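Local structure of 2-nitropropane dioxygenase (Streptomyces ansochromogenes, 3BW2) at residues 15-20 with 66-71; 42-47 with 292-297; 49-54 with 119-124; 4-9 with 230-235. The protein binds FMN and probably uses molecular oxygen to carry out the oxidative denitrification of alkyl nitronates such as propionate 3-nitronate. One frame throughout, in Å; residues are numbered along the deposited sequence.

Interaction 1 (15-20 with 66-71); sequences QAPMAG and GVNVFM. With FMN (flavin mononucleotide), chain B.
Pro-17 and Asn-68 touch beside the pyrimidine end of the flavin, the side chains crossing at about a right angle, with Pro-17 CB and CG both 3.4 Å from Asn-68 CB. A second, looser touch joins Ala-19 CB to Phe-70 CZ at 4.3 Å. Both pairs also meet the cofactor. Asn-68 OD1 accepts a hydrogen bond from FMN N3, 2.9 Å away (151° at the hydrogen), while the backbone N of Ala-19 donates to FMN N5 at 3.3 Å (152°) and more weakly to O4. Phe-70 turns its edge to the same end of the isoalloxazine, CZ standing 3.3 Å from FMN O4 and N3 lying in the plane of the ring. With CG anti to the backbone N (chi1 171°), Asn-68 reaches from the strand to the pyrimidine rim, and in the second shell Ser-127 OG hydrogen-bonds ND2, which together with the N3 bond to OD1 fixes the amide's rotation. A leucine at Asn-68 would probably leave the flavin N3 hydrogen without its acceptor and Ser-127 without its amide partner. This corner of the TIM-barrel pocket thus complements the flavin group by group, an acceptor to N3 and a donor to N5 and O4; the latter is likely to draw electron density toward the N5–C4A–C4–O4 side of the ring.

Interaction 2 (42-47 with 292-297); sequences AGYKTA and AAYPDV
Tyr-44 and Tyr-294 meet through their hydroxyls in a hydrogen bond, OH to OH 2.7 Å. The pair spans two loops of a TIM-barrel protein: the type II beta turn Ala-42 to Lys-45, which follows strand 38-41, and the approach to helix 296-311. Tyr-44, third in the turn at positive phi (73°), holds CG anti to the carbonyl carbon (chi1 -54°), which sends the phenol toward the other loop. Tyr-294 instead holds CG anti to its backbone N and comes from the opposite direction, receiving the Tyr-44 OH at its ring edge, in plane, 3.4 Å from CE1. Tyr-44, its side chain about 4 Å from that of Ala-19 of the FMN site, is thereby tied to the loop entering the helix. Outside the pair, His-298 stacks on Tyr-44, while Phe-70 meets that ring edge-to-face. Pro-295, joined by a cis peptide and placed at the N-cap of the helix, folds back so that its CB sits 3.6 Å above the centre of the Tyr-294 ring.

Interaction 3 (49-54 with 119-124); sequences GMYQEI and LDDPVP
A helix-to-loop contact with a polar outer half and an apolar inner half joins Tyr-51 and Ile-54 of helix 47-60 to Asp-121 and Val-123, in the turn that leads from helix 111-120 into the next strand of the TIM barrel. On the outer side, Tyr-51 OH donates to Asp-121 OD2 at 2.9 Å. The acceptor lies in the plane of the phenol ring, at its edge, and the carboxylate plane is turned 74° from that ring. The lone pair used is the anti one, directed away from the other carboxylate oxygen. Because CG of Tyr-51 is anti to the backbone N (chi1 -163°), the ring swings off the helix toward the aspartate. The same OD2 also pairs with Arg-58, one helical turn beyond Ile-54, so a charge and a hydroxyl share one oxygen. A phenylalanine at Tyr-51 would probably leave OD2 to the arginine alone and free the ring to shift. Deeper in, Val-123 CG1 fits between two branches of Ile-54, 4.1 Å from both CG2 and CD1. Ile-54 and Val-123 each rest on Phe-65 of strand 65-70, and Tyr-51 packs on Val-117, so the contact joins helix 47-60 to the turn after helix 111-120, over strand 65-70 and just before strand 125-129 begins.

Interaction 4 (4-9 with 230-235); sequences ALTDLF and GADAAQ. With FMN (flavin mononucleotide), chain B.
At the end of the barrel where the strands begin, remote from the flavin ring, the N-terminal turn of the chain packs on the start of strand 233-236 through Thr-6, Asp-232 and Ala-233. The methyl of Thr-6 does the touching: CG2 lies 3.3 Å from the backbone O of Asp-232 and 4.4 Å from Ala-233 CB. It is directed there with CG2 anti to the carbonyl carbon, which leaves OG1 between the backbone N and that carbon (chi1 49°). The two polar ends pass at 3.9 Å, Thr-6 OG1 to Asp-232 OD2, and are linked through Ser-3: its O takes a weak bond from Thr-6 OG1, while its OG is weakly bonded to Asp-232 OD2. Thr-6 sits at the second position of the type I turn Leu-5 to Leu-8, closed by Leu-8 N to Leu-5 O at 2.9 Å. The fold is an eight-stranded TIM barrel, in which strand 233-236 is the last and runs between strands 13-15 and 211-214, Ala-234 making backbone hydrogen bonds with Pro-12 and Val-14, and Ala-233 with Ala-213. Before it, Gly-230, just after helix 220-228, closes a Schellman motif at phi 113°, where a side chain would run into the preceding carbonyl O. Farther along the strand Gln-235, a residue of the FMN site, extends from the backbone until NE2 stands 3.0 Å from FMN O2'.

Overall arrangement
The centre of interaction 1 lies about 6 Å from the chain centre, beside the flavin, and the other three touch it from different directions. Interaction 2, its centre about 12 Å from that of interaction 1, meets it through Asn-68 O and Ala-42 N, 2.9 Å apart and probably hydrogen-bonded; the side chain of Tyr-44 is about 6 Å from FMN. Interaction 3 stands outside the barrel wall, reaching interaction 1 through Val-67, with the side chain of Ile-54 about 14 Å from the cofactor. Interaction 4 shares FMN with interaction 1, Ala-16 CB packing 3.6 Å from Gln-235 CG. Interactions 2 and 4, by contrast, are on opposite sides of the chain centre, their centres about 28 Å apart.

Interaction 1 (15-20 with 66-71)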
loop_
_atom_site.group_PDB
_atom_site.type_symbol
_atom_site.label_atom_id
_atom_site.label_comp_id
_atom_site.label_asym_id
_atom_site.label_seq_id
_atom_site.Cartn_x
_atom_site.Cartn_y
_atom_site.Cartn_z
ATOM N N GLN A 15 14.747 10.409 -10.109
ATOM C CA GLN A 15 15.500 10.043 -8.915
ATOM C C GLN A 15 14.992 10.971 -7.823
ATOM O O GLN A 15 15.141 12.195 -7.907
ATOM C CB GLN A 15 17.002 10.247 -9.127
ATOM C CG GLN A 15 17.808 10.270 -7.836
ATOM C CD GLN A 15 18.378 11.642 -7.542
ATOM O OE1 GLN A 15 18.216 12.183 -6.440
ATOM N NE2 GLN A 15 19.058 12.214 -8.526
ATOM N N ALA A 16 14.373 10.385 -6.809
ATOM C CA ALA A 16 13.819 11.166 -5.716
ATOM C C ALA A 16 14.861 11.987 -4.974
ATOM O O ALA A 16 15.990 11.531 -4.747
ATOM C CB ALA A 16 13.106 10.242 -4.732
ATOM N N PRO A 17 14.514 13.229 -4.614
ATOM C CA PRO A 17 15.479 14.043 -3.878
ATOM C C PRO A 17 15.568 13.372 -2.510
ATOM O O PRO A 17 14.543 12.975 -1.953
ATOM C CB PRO A 17 14.793 15.403 -3.797
ATOM C CG PRO A 17 13.325 15.028 -3.765
ATOM C CD PRO A 17 13.262 13.970 -4.845
ATOM N N MET A 18 16.774 13.220 -1.982
ATOM C CA MET A 18 16.945 12.590 -0.681
ATOM C C MET A 18 17.915 13.412 0.152
ATOM O O MET A 18 19.100 13.497 -0.159
ATOM C CB MET A 18 17.440 11.150 -0.863
ATOM C CG MET A 18 16.437 10.283 -1.624
ATOM S SD MET A 18 16.905 8.545 -1.829
ATOM C CE MET A 18 17.815 8.624 -3.400
ATOM N N ALA A 19 17.391 14.030 1.205
ATOM C CA ALA A 19 18.193 14.878 2.080
ATOM C C ALA A 19 19.132 14.062 2.947
ATOM O O ALA A 19 19.178 12.837 2.849
ATOM C CB ALA A 19 17.281 15.731 2.955
ATOM N N GLY A 20 19.890 14.752 3.793
ATOM C CA GLY A 20 20.818 14.061 4.667
ATOM C C GLY A 20 22.095 13.636 3.970
ATOM O O GLY A 20 22.769 12.706 4.413
ATOM N N GLY A 66 16.191 18.536 -10.993
ATOM C CA GLY A 66 15.287 19.189 -10.071
ATOM C C GLY A 66 15.917 19.496 -8.730
ATOM O O GLY A 66 16.974 18.962 -8.377
ATOM N N VAL A 67 15.267 20.388 -7.993
ATOM C CA VAL A 67 15.700 20.783 -6.661
ATOM C C VAL A 67 14.436 20.716 -5.803
ATOM O O VAL A 67 13.397 21.258 -6.173
ATOM C CB VAL A 67 16.274 22.231 -6.640
ATOM C CG1 VAL A 67 16.657 22.618 -5.214
ATOM C CG2 VAL A 67 17.493 22.326 -7.552
ATOM N N ASN A 68 14.524 20.041 -4.663
ATOM C CA ASN A 68 13.374 19.890 -3.781
ATOM C C ASN A 68 13.518 20.751 -2.533
ATOM O O ASN A 68 14.597 20.835 -1.953
ATOM C CB ASN A 68 13.223 18.403 -3.414
ATOM C CG ASN A 68 12.190 18.157 -2.329
ATOM O OD1 ASN A 68 12.516 18.136 -1.142
ATOM N ND2 ASN A 68 10.938 17.970 -2.732
ATOM N N VAL A 69 12.436 21.408 -2.132
ATOM C CA VAL A 69 12.481 22.247 -0.938
ATOM C C VAL A 69 11.350 21.898 0.033
ATOM O O VAL A 69 10.272 21.464 -0.382
ATOM C CB VAL A 69 12.403 23.757 -1.291
ATOM C CG1 VAL A 69 13.472 24.110 -2.315
ATOM C CG2 VAL A 69 11.040 24.100 -1.809
ATOM N N PHE A 70 11.613 22.067 1.326
ATOM C CA PHE A 70 10.616 21.774 2.350
ATOM C C PHE A 70 9.786 23.012 2.657
ATOM O O PHE A 70 10.317 24.126 2.723
ATOM C CB PHE A 70 11.278 21.308 3.650
ATOM C CG PHE A 70 12.045 20.021 3.529
ATOM C CD1 PHE A 70 11.833 19.154 2.461
ATOM C CD2 PHE A 70 12.942 19.644 4.529
ATOM C CE1 PHE A 70 12.499 17.929 2.392
ATOM C CE2 PHE A 70 13.613 18.423 4.468
ATOM C CZ PHE A 70 13.389 17.564 3.398
ATOM N N MET A 71 8.485 22.814 2.841
ATOM C CA MET A 71 7.590 23.911 3.172
ATOM C C MET A 71 7.807 24.274 4.632
ATOM O O MET A 71 8.057 23.397 5.466
ATOM C CB MET A 71 6.126 23.496 2.991
ATOM C CG MET A 71 5.717 23.182 1.568
ATOM S SD MET A 71 5.926 24.618 0.503
ATOM C CE MET A 71 4.867 25.801 1.316
HETATM N N1 FMN B . 11.277 13.441 -0.544
HETATM C C2 FMN B . 11.385 14.840 -0.618
HETATM O O2 FMN B . 10.529 15.493 -1.208
HETATM N N3 FMN B . 12.458 15.498 -0.037
HETATM C C4 FMN B . 13.472 14.831 0.631
HETATM O O4 FMN B . 14.419 15.466 1.130
HETATM C C4A FMN B . 13.391 13.413 0.706
HETATM N N5 FMN B . 14.388 12.676 1.339
HETATM C C5A FMN B . 14.345 11.280 1.398
HETATM C C6 FMN B . 15.398 10.573 2.034
HETATM C C7 FMN B . 15.416 9.137 2.120
HETATM C C7M FMN B . 16.841 8.536 2.066
HETATM C C8 FMN B . 14.309 8.470 1.478
HETATM C C8M FMN B . 14.428 7.086 0.840
HETATM C C9 FMN B . 13.226 9.169 0.855
HETATM C C9A FMN B . 13.243 10.584 0.808
HETATM N N10 FMN B . 12.206 11.325 0.179
HETATM C C10 FMN B . 12.276 12.732 0.111
HETATM C "C1'" FMN B . 10.927 10.629 -0.293
HETATM C "C2'" FMN B . 11.051 10.418 -1.824
HETATM O "O2'" FMN B . 10.671 11.618 -2.481
HETATM C "C3'" FMN B . 10.098 9.294 -2.357
HETATM O "O3'" FMN B . 8.774 9.677 -1.982
HETATM C "C4'" FMN B . 10.380 7.895 -1.786
HETATM O "O4'" FMN B . 11.787 7.669 -1.863
HETATM C "C5'" FMN B . 9.623 6.803 -2.601
HETATM O "O5'" FMN B . 9.875 5.465 -2.086
HETATM P P FMN B . 11.097 4.458 -2.492
HETATM O O1P FMN B . 11.024 5.037 -3.864
HETATM O O2P FMN B . 10.109 3.433 -1.966
HETATM O O3P FMN B . 11.898 5.243 -1.470
#

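Interaction 2 (42-47 with 292-297)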
loop_
_atom_site.group_PDB
_atom_site.type_symbol
_atom_site.label_atom_id
_atom_site.label_comp_id
_atom_site.label_asym_id
_atom_site.label_seq_id
_atom_site.Cartn_x
_atom_site.Cartn_y
_atom_site.Cartn_z
ATOM N N ALA A 42 17.308 20.156 -1.089
ATOM C CA ALA A 42 17.675 21.374 -0.369
ATOM C C ALA A 42 17.246 21.279 1.100
ATOM O O ALA A 42 17.551 22.157 1.912
ATOM C CB ALA A 42 17.032 22.593 -1.042
ATOM N N GLY A 43 16.534 20.203 1.430
ATOM C CA GLY A 43 16.072 20.005 2.792
ATOM C C GLY A 43 17.198 19.988 3.809
ATOM O O GLY A 43 18.183 19.267 3.654
ATOM N N TYR A 44 17.042 20.800 4.850
ATOM C CA TYR A 44 18.013 20.925 5.934
ATOM C C TYR A 44 19.304 21.665 5.576
ATOM O O TYR A 44 20.170 21.832 6.433
ATOM C CB TYR A 44 18.342 19.543 6.520
ATOM C CG TYR A 44 17.110 18.770 6.949
ATOM C CD1 TYR A 44 16.141 19.362 7.763
ATOM C CD2 TYR A 44 16.899 17.461 6.526
ATOM C CE1 TYR A 44 14.995 18.672 8.139
ATOM C CE2 TYR A 44 15.748 16.753 6.899
ATOM C CZ TYR A 44 14.802 17.368 7.705
ATOM O OH TYR A 44 13.660 16.688 8.074
ATOM N N LYS A 45 19.446 22.103 4.327
ATOM C CA LYS A 45 20.645 22.851 3.935
ATOM C C LYS A 45 20.330 24.339 3.986
ATOM O O LYS A 45 19.168 24.723 4.089
ATOM C CB LYS A 45 21.085 22.510 2.507
ATOM C CG LYS A 45 21.376 21.041 2.239
ATOM C CD LYS A 45 22.311 20.895 1.045
ATOM C CE LYS A 45 22.017 19.644 0.226
ATOM N NZ LYS A 45 21.907 18.392 1.026
ATOM N N THR A 46 21.363 25.175 3.930
ATOM C CA THR A 46 21.163 26.620 3.918
ATOM C C THR A 46 20.958 26.953 2.449
ATOM O O THR A 46 21.252 26.128 1.580
ATOM C CB THR A 46 22.411 27.401 4.402
ATOM O OG1 THR A 46 23.525 27.089 3.554
ATOM C CG2 THR A 46 22.750 27.050 5.843
ATOM N N ALA A 47 20.452 28.146 2.165
ATOM C CA ALA A 47 20.235 28.551 0.783
ATOM C C ALA A 47 21.566 28.510 0.036
ATOM O O ALA A 47 21.616 28.200 -1.160
ATOM C CB ALA A 47 19.644 29.957 0.731
ATOM N N ALA A 292 3.966 13.989 17.716
ATOM C CA ALA A 292 3.867 14.669 16.434
ATOM C C ALA A 292 4.411 16.073 16.665
ATOM O O ALA A 292 3.681 16.970 17.075
ATOM C CB ALA A 292 2.415 14.727 15.979
ATOM N N ALA A 293 5.705 16.253 16.422
ATOM C CA ALA A 293 6.342 17.550 16.624
ATOM C C ALA A 293 7.531 17.712 15.688
ATOM O O ALA A 293 8.669 17.445 16.066
ATOM C CB ALA A 293 6.798 17.684 18.080
ATOM N N TYR A 294 7.253 18.161 14.469
ATOM C CA TYR A 294 8.276 18.360 13.448
ATOM C C TYR A 294 8.451 19.853 13.163
ATOM O O TYR A 294 7.476 20.597 13.132
ATOM C CB TYR A 294 7.859 17.642 12.162
ATOM C CG TYR A 294 8.827 17.827 11.022
ATOM C CD1 TYR A 294 9.925 16.987 10.873
ATOM C CD2 TYR A 294 8.662 18.867 10.108
ATOM C CE1 TYR A 294 10.840 17.175 9.840
ATOM C CE2 TYR A 294 9.569 19.065 9.069
ATOM C CZ TYR A 294 10.654 18.215 8.942
ATOM O OH TYR A 294 11.555 18.399 7.917
ATOM N N PRO A 295 9.694 20.308 12.936
ATOM C CA PRO A 295 10.943 19.545 12.928
ATOM C C PRO A 295 11.580 19.493 14.313
ATOM O O PRO A 295 12.750 19.140 14.453
ATOM C CB PRO A 295 11.797 20.320 11.938
ATOM C CG PRO A 295 11.435 21.737 12.279
ATOM C CD PRO A 295 9.922 21.679 12.437
ATOM N N ASP A 296 10.801 19.847 15.331
ATOM C CA ASP A 296 11.286 19.855 16.711
ATOM C C ASP A 296 12.037 18.573 17.069
ATOM O O ASP A 296 13.177 18.620 17.535
ATOM C CB ASP A 296 10.114 20.039 17.677
ATOM C CG ASP A 296 9.369 21.347 17.454
ATOM O OD1 ASP A 296 8.842 21.555 16.340
ATOM O OD2 ASP A 296 9.310 22.164 18.396
ATOM N N VAL A 297 11.391 17.430 16.859
ATOM C CA VAL A 297 12.011 16.147 17.171
ATOM C C VAL A 297 13.242 15.915 16.302
ATOM O O VAL A 297 14.253 15.389 16.771
ATOM C CB VAL A 297 11.002 14.988 16.993
ATOM C CG1 VAL A 297 11.689 13.654 17.220
ATOM C CG2 VAL A 297 9.850 15.163 17.981
#

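Interaction 3 (49-54 with 119-124)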
loop_
_atom_site.group_PDB
_atom_site.type_symbol
_atom_site.label_atom_id
_atom_site.label_comp_id
_atom_site.label_asym_id
_atom_site.label_seq_id
_atom_site.Cartn_x
_atom_site.Cartn_y
_atom_site.Cartn_z
ATOM N N GLY A 49 24.187 26.477 0.751
ATOM C CA GLY A 49 24.565 25.092 0.530
ATOM C C GLY A 49 23.857 24.559 -0.699
ATOM O O GLY A 49 24.461 23.910 -1.548
ATOM N N MET A 50 22.564 24.843 -0.791
ATOM C CA MET A 50 21.771 24.413 -1.929
ATOM C C MET A 50 22.354 25.016 -3.203
ATOM O O MET A 50 22.551 24.322 -4.200
ATOM C CB MET A 50 20.322 24.882 -1.768
ATOM C CG MET A 50 19.435 24.606 -2.980
ATOM S SD MET A 50 17.833 25.442 -2.871
ATOM C CE MET A 50 18.194 26.955 -3.741
ATOM N N TYR A 51 22.641 26.313 -3.164
ATOM C CA TYR A 51 23.173 26.990 -4.336
ATOM C C TYR A 51 24.487 26.394 -4.829
ATOM O O TYR A 51 24.695 26.272 -6.034
ATOM C CB TYR A 51 23.345 28.486 -4.057
ATOM C CG TYR A 51 23.494 29.320 -5.315
ATOM C CD1 TYR A 51 22.806 28.984 -6.482
ATOM C CD2 TYR A 51 24.276 30.471 -5.321
ATOM C CE1 TYR A 51 22.890 29.778 -7.629
ATOM C CE2 TYR A 51 24.368 31.278 -6.462
ATOM C CZ TYR A 51 23.671 30.926 -7.611
ATOM O OH TYR A 51 23.742 31.729 -8.734
ATOM N N GLN A 52 25.368 26.017 -3.906
ATOM C CA GLN A 52 26.645 25.430 -4.294
ATOM C C GLN A 52 26.441 24.110 -5.031
ATOM O O GLN A 52 27.148 23.821 -5.997
ATOM C CB GLN A 52 27.538 25.204 -3.068
ATOM C CG GLN A 52 27.872 26.475 -2.298
ATOM C CD GLN A 52 28.349 27.595 -3.206
ATOM O OE1 GLN A 52 29.295 27.427 -3.974
ATOM N NE2 GLN A 52 27.692 28.751 -3.120
ATOM N N GLU A 53 25.484 23.303 -4.585
ATOM C CA GLU A 53 25.234 22.029 -5.254
ATOM C C GLU A 53 24.662 22.265 -6.647
ATOM O O GLU A 53 25.009 21.567 -7.600
ATOM C CB GLU A 53 24.274 21.158 -4.442
ATOM C CG GLU A 53 24.847 20.626 -3.141
ATOM C CD GLU A 53 24.104 19.394 -2.658
ATOM O OE1 GLU A 53 22.855 19.386 -2.733
ATOM O OE2 GLU A 53 24.767 18.438 -2.200
ATOM N N ILE A 54 23.778 23.249 -6.768
ATOM C CA ILE A 54 23.189 23.569 -8.062
ATOM C C ILE A 54 24.297 23.924 -9.051
ATOM O O ILE A 54 24.316 23.434 -10.181
ATOM C CB ILE A 54 22.192 24.747 -7.945
ATOM C CG1 ILE A 54 20.945 24.289 -7.180
ATOM C CG2 ILE A 54 21.807 25.255 -9.329
ATOM C CD1 ILE A 54 19.975 25.404 -6.839
ATOM N N LEU A 119 14.632 31.661 -7.929
ATOM C CA LEU A 119 13.991 32.624 -8.814
ATOM C C LEU A 119 15.023 33.509 -9.506
ATOM O O LEU A 119 14.814 33.955 -10.630
ATOM C CB LEU A 119 13.001 33.493 -8.035
ATOM C CG LEU A 119 11.688 32.804 -7.660
ATOM C CD1 LEU A 119 10.884 33.691 -6.718
ATOM C CD2 LEU A 119 10.894 32.495 -8.932
ATOM N N ASP A 120 16.147 33.753 -8.839
ATOM C CA ASP A 120 17.185 34.589 -9.424
ATOM C C ASP A 120 18.027 33.836 -10.456
ATOM O O ASP A 120 18.558 34.435 -11.395
ATOM C CB ASP A 120 18.087 35.148 -8.325
ATOM C CG ASP A 120 19.151 36.073 -8.868
ATOM O OD1 ASP A 120 18.788 37.115 -9.457
ATOM O OD2 ASP A 120 20.349 35.757 -8.709
ATOM N N ASP A 121 18.143 32.521 -10.278
ATOM C CA ASP A 121 18.915 31.675 -11.186
ATOM C C ASP A 121 18.123 30.373 -11.376
ATOM O O ASP A 121 18.549 29.304 -10.941
ATOM C CB ASP A 121 20.280 31.380 -10.562
ATOM C CG ASP A 121 21.288 30.874 -11.570
ATOM O OD1 ASP A 121 20.891 30.570 -12.714
ATOM O OD2 ASP A 121 22.481 30.775 -11.212
ATOM N N PRO A 122 16.970 30.453 -12.060
ATOM C CA PRO A 122 16.060 29.334 -12.334
ATOM C C PRO A 122 16.662 27.976 -12.693
ATOM O O PRO A 122 17.634 27.884 -13.445
ATOM C CB PRO A 122 15.183 29.870 -13.461
ATOM C CG PRO A 122 15.145 31.336 -13.192
ATOM C CD PRO A 122 16.589 31.629 -12.862
ATOM N N VAL A 123 16.068 26.925 -12.135
ATOM C CA VAL A 123 16.485 25.560 -12.427
ATOM C C VAL A 123 15.320 24.954 -13.208
ATOM O O VAL A 123 14.205 25.479 -13.181
ATOM C CB VAL A 123 16.753 24.748 -11.139
ATOM C CG1 VAL A 123 17.865 25.420 -10.334
ATOM C CG2 VAL A 123 15.481 24.618 -10.318
ATOM N N PRO A 124 15.557 23.844 -13.918
ATOM C CA PRO A 124 14.491 23.215 -14.702
ATOM C C PRO A 124 13.245 22.764 -13.940
ATOM O O PRO A 124 12.120 22.991 -14.389
ATOM C CB PRO A 124 15.208 22.043 -15.373
ATOM C CG PRO A 124 16.612 22.540 -15.504
ATOM C CD PRO A 124 16.843 23.167 -14.151
#

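Interaction 4 (4-9 with 230-235)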
loop_
_atom_site.group_PDB
_atom_site.type_symbol
_atom_site.label_atom_id
_atom_site.label_comp_id
_atom_site.label_asym_id
_atom_site.label_seq_id
_atom_site.Cartn_x
_atom_site.Cartn_y
_atom_site.Cartn_z
ATOM N N ALA A 4 4.626 18.372 -20.459
ATOM C CA ALA A 4 5.748 19.299 -20.346
ATOM C C ALA A 4 6.885 18.697 -19.526
ATOM O O ALA A 4 8.061 18.869 -19.854
ATOM C CB ALA A 4 5.285 20.601 -19.711
ATOM N N LEU A 5 6.526 17.990 -18.458
ATOM C CA LEU A 5 7.516 17.369 -17.590
ATOM C C LEU A 5 8.323 16.287 -18.304
ATOM O O LEU A 5 9.544 16.398 -18.433
ATOM C CB LEU A 5 6.835 16.769 -16.359
ATOM C CG LEU A 5 7.744 16.023 -15.377
ATOM C CD1 LEU A 5 8.844 16.950 -14.861
ATOM C CD2 LEU A 5 6.905 15.504 -14.226
ATOM N N THR A 6 7.640 15.244 -18.766
ATOM C CA THR A 6 8.305 14.140 -19.449
ATOM C C THR A 6 8.963 14.540 -20.765
ATOM O O THR A 6 9.717 13.761 -21.349
ATOM C CB THR A 6 7.327 12.975 -19.707
ATOM O OG1 THR A 6 6.126 13.478 -20.304
ATOM C CG2 THR A 6 6.984 12.275 -18.400
ATOM N N ASP A 7 8.685 15.749 -21.239
ATOM C CA ASP A 7 9.305 16.212 -22.473
ATOM C C ASP A 7 10.736 16.661 -22.183
ATOM O O ASP A 7 11.561 16.734 -23.089
ATOM C CB ASP A 7 8.508 17.368 -23.095
ATOM C CG ASP A 7 7.197 16.910 -23.727
ATOM O OD1 ASP A 7 7.194 15.857 -24.398
ATOM O OD2 ASP A 7 6.172 17.608 -23.567
ATOM N N LEU A 8 11.026 16.945 -20.912
ATOM C CA LEU A 8 12.356 17.391 -20.486
ATOM C C LEU A 8 13.426 16.305 -20.545
ATOM O O LEU A 8 14.594 16.588 -20.804
ATOM C CB LEU A 8 12.306 17.937 -19.058
ATOM C CG LEU A 8 11.667 19.299 -18.790
ATOM C CD1 LEU A 8 11.670 19.552 -17.284
ATOM C CD2 LEU A 8 12.439 20.398 -19.517
ATOM N N PHE A 9 13.030 15.065 -20.277
ATOM C CA PHE A 9 13.969 13.948 -20.296
ATOM C C PHE A 9 13.334 12.740 -20.984
ATOM O O PHE A 9 12.128 12.530 -20.900
ATOM C CB PHE A 9 14.419 13.615 -18.866
ATOM C CG PHE A 9 13.295 13.561 -17.868
ATOM C CD1 PHE A 9 12.820 12.339 -17.404
ATOM C CD2 PHE A 9 12.706 14.732 -17.397
ATOM C CE1 PHE A 9 11.773 12.280 -16.485
ATOM C CE2 PHE A 9 11.659 14.686 -16.479
ATOM C CZ PHE A 9 11.191 13.457 -16.022
ATOM N N GLY A 230 -1.893 5.316 -15.187
ATOM C CA GLY A 230 -2.105 6.750 -15.327
ATOM C C GLY A 230 -0.962 7.694 -14.996
ATOM O O GLY A 230 -1.086 8.905 -15.209
ATOM N N ALA A 231 0.146 7.174 -14.479
ATOM C CA ALA A 231 1.276 8.036 -14.150
ATOM C C ALA A 231 2.066 8.400 -15.402
ATOM O O ALA A 231 2.102 7.634 -16.368
ATOM C CB ALA A 231 2.196 7.347 -13.144
ATOM N N ASP A 232 2.684 9.577 -15.377
ATOM C CA ASP A 232 3.511 10.051 -16.483
ATOM C C ASP A 232 4.955 9.624 -16.243
ATOM O O ASP A 232 5.744 9.503 -17.178
ATOM C CB ASP A 232 3.449 11.579 -16.587
ATOM C CG ASP A 232 2.404 12.056 -17.575
ATOM O OD1 ASP A 232 1.267 11.547 -17.535
ATOM O OD2 ASP A 232 2.720 12.947 -18.393
ATOM N N ALA A 233 5.299 9.404 -14.981
ATOM C CA ALA A 233 6.652 8.995 -14.631
ATOM C C ALA A 233 6.654 8.332 -13.272
ATOM O O ALA A 233 5.658 8.368 -12.550
ATOM C CB ALA A 233 7.589 10.206 -14.618
ATOM N N ALA A 234 7.783 7.720 -12.934
ATOM C CA ALA A 234 7.941 7.055 -11.652
ATOM C C ALA A 234 9.101 7.719 -10.923
ATOM O O ALA A 234 10.147 7.970 -11.520
ATOM C CB ALA A 234 8.238 5.571 -11.862
ATOM N N GLN A 235 8.910 8.014 -9.642
ATOM C CA GLN A 235 9.958 8.625 -8.837
ATOM C C GLN A 235 10.472 7.570 -7.866
ATOM O O GLN A 235 9.698 6.982 -7.104
ATOM C CB GLN A 235 9.422 9.832 -8.066
ATOM C CG GLN A 235 10.469 10.466 -7.173
ATOM C CD GLN A 235 10.050 11.822 -6.649
ATOM O OE1 GLN A 235 9.859 12.765 -7.419
ATOM N NE2 GLN A 235 9.909 11.929 -5.333
HETATM N N1 FMN B . 11.277 13.441 -0.544
HETATM C C2 FMN B . 11.385 14.840 -0.618
HETATM O O2 FMN B . 10.529 15.493 -1.208
HETATM N N3 FMN B . 12.458 15.498 -0.037
HETATM C C4 FMN B . 13.472 14.831 0.631
HETATM O O4 FMN B . 14.419 15.466 1.130
HETATM C C4A FMN B . 13.391 13.413 0.706
HETATM N N5 FMN B . 14.388 12.676 1.339
HETATM C C5A FMN B . 14.345 11.280 1.398
HETATM C C6 FMN B . 15.398 10.573 2.034
HETATM C C7 FMN B . 15.416 9.137 2.120
HETATM C C7M FMN B . 16.841 8.536 2.066
HETATM C C8 FMN B . 14.309 8.470 1.478
HETATM C C8M FMN B . 14.428 7.086 0.840
HETATM C C9 FMN B . 13.226 9.169 0.855
HETATM C C9A FMN B . 13.243 10.584 0.808
HETATM N N10 FMN B . 12.206 11.325 0.179
HETATM C C10 FMN B . 12.276 12.732 0.111
HETATM C "C1'" FMN B . 10.927 10.629 -0.293
HETATM C "C2'" FMN B . 11.051 10.418 -1.824
HETATM O "O2'" FMN B . 10.671 11.618 -2.481
HETATM C "C3'" FMN B . 10.098 9.294 -2.357
HETATM O "O3'" FMN B . 8.774 9.677 -1.982
HETATM C "C4'" FMN B . 10.380 7.895 -1.786
HETATM O "O4'" FMN B . 11.787 7.669 -1.863
HETATM C "C5'" FMN B . 9.623 6.803 -2.601
HETATM O "O5'" FMN B . 9.875 5.465 -2.086
HETATM P P FMN B . 11.097 4.458 -2.492
HETATM O O1P FMN B . 11.024 5.037 -3.864
HETATM O O2P FMN B . 10.109 3.433 -1.966
HETATM O O3P FMN B . 11.898 5.243 -1.470
#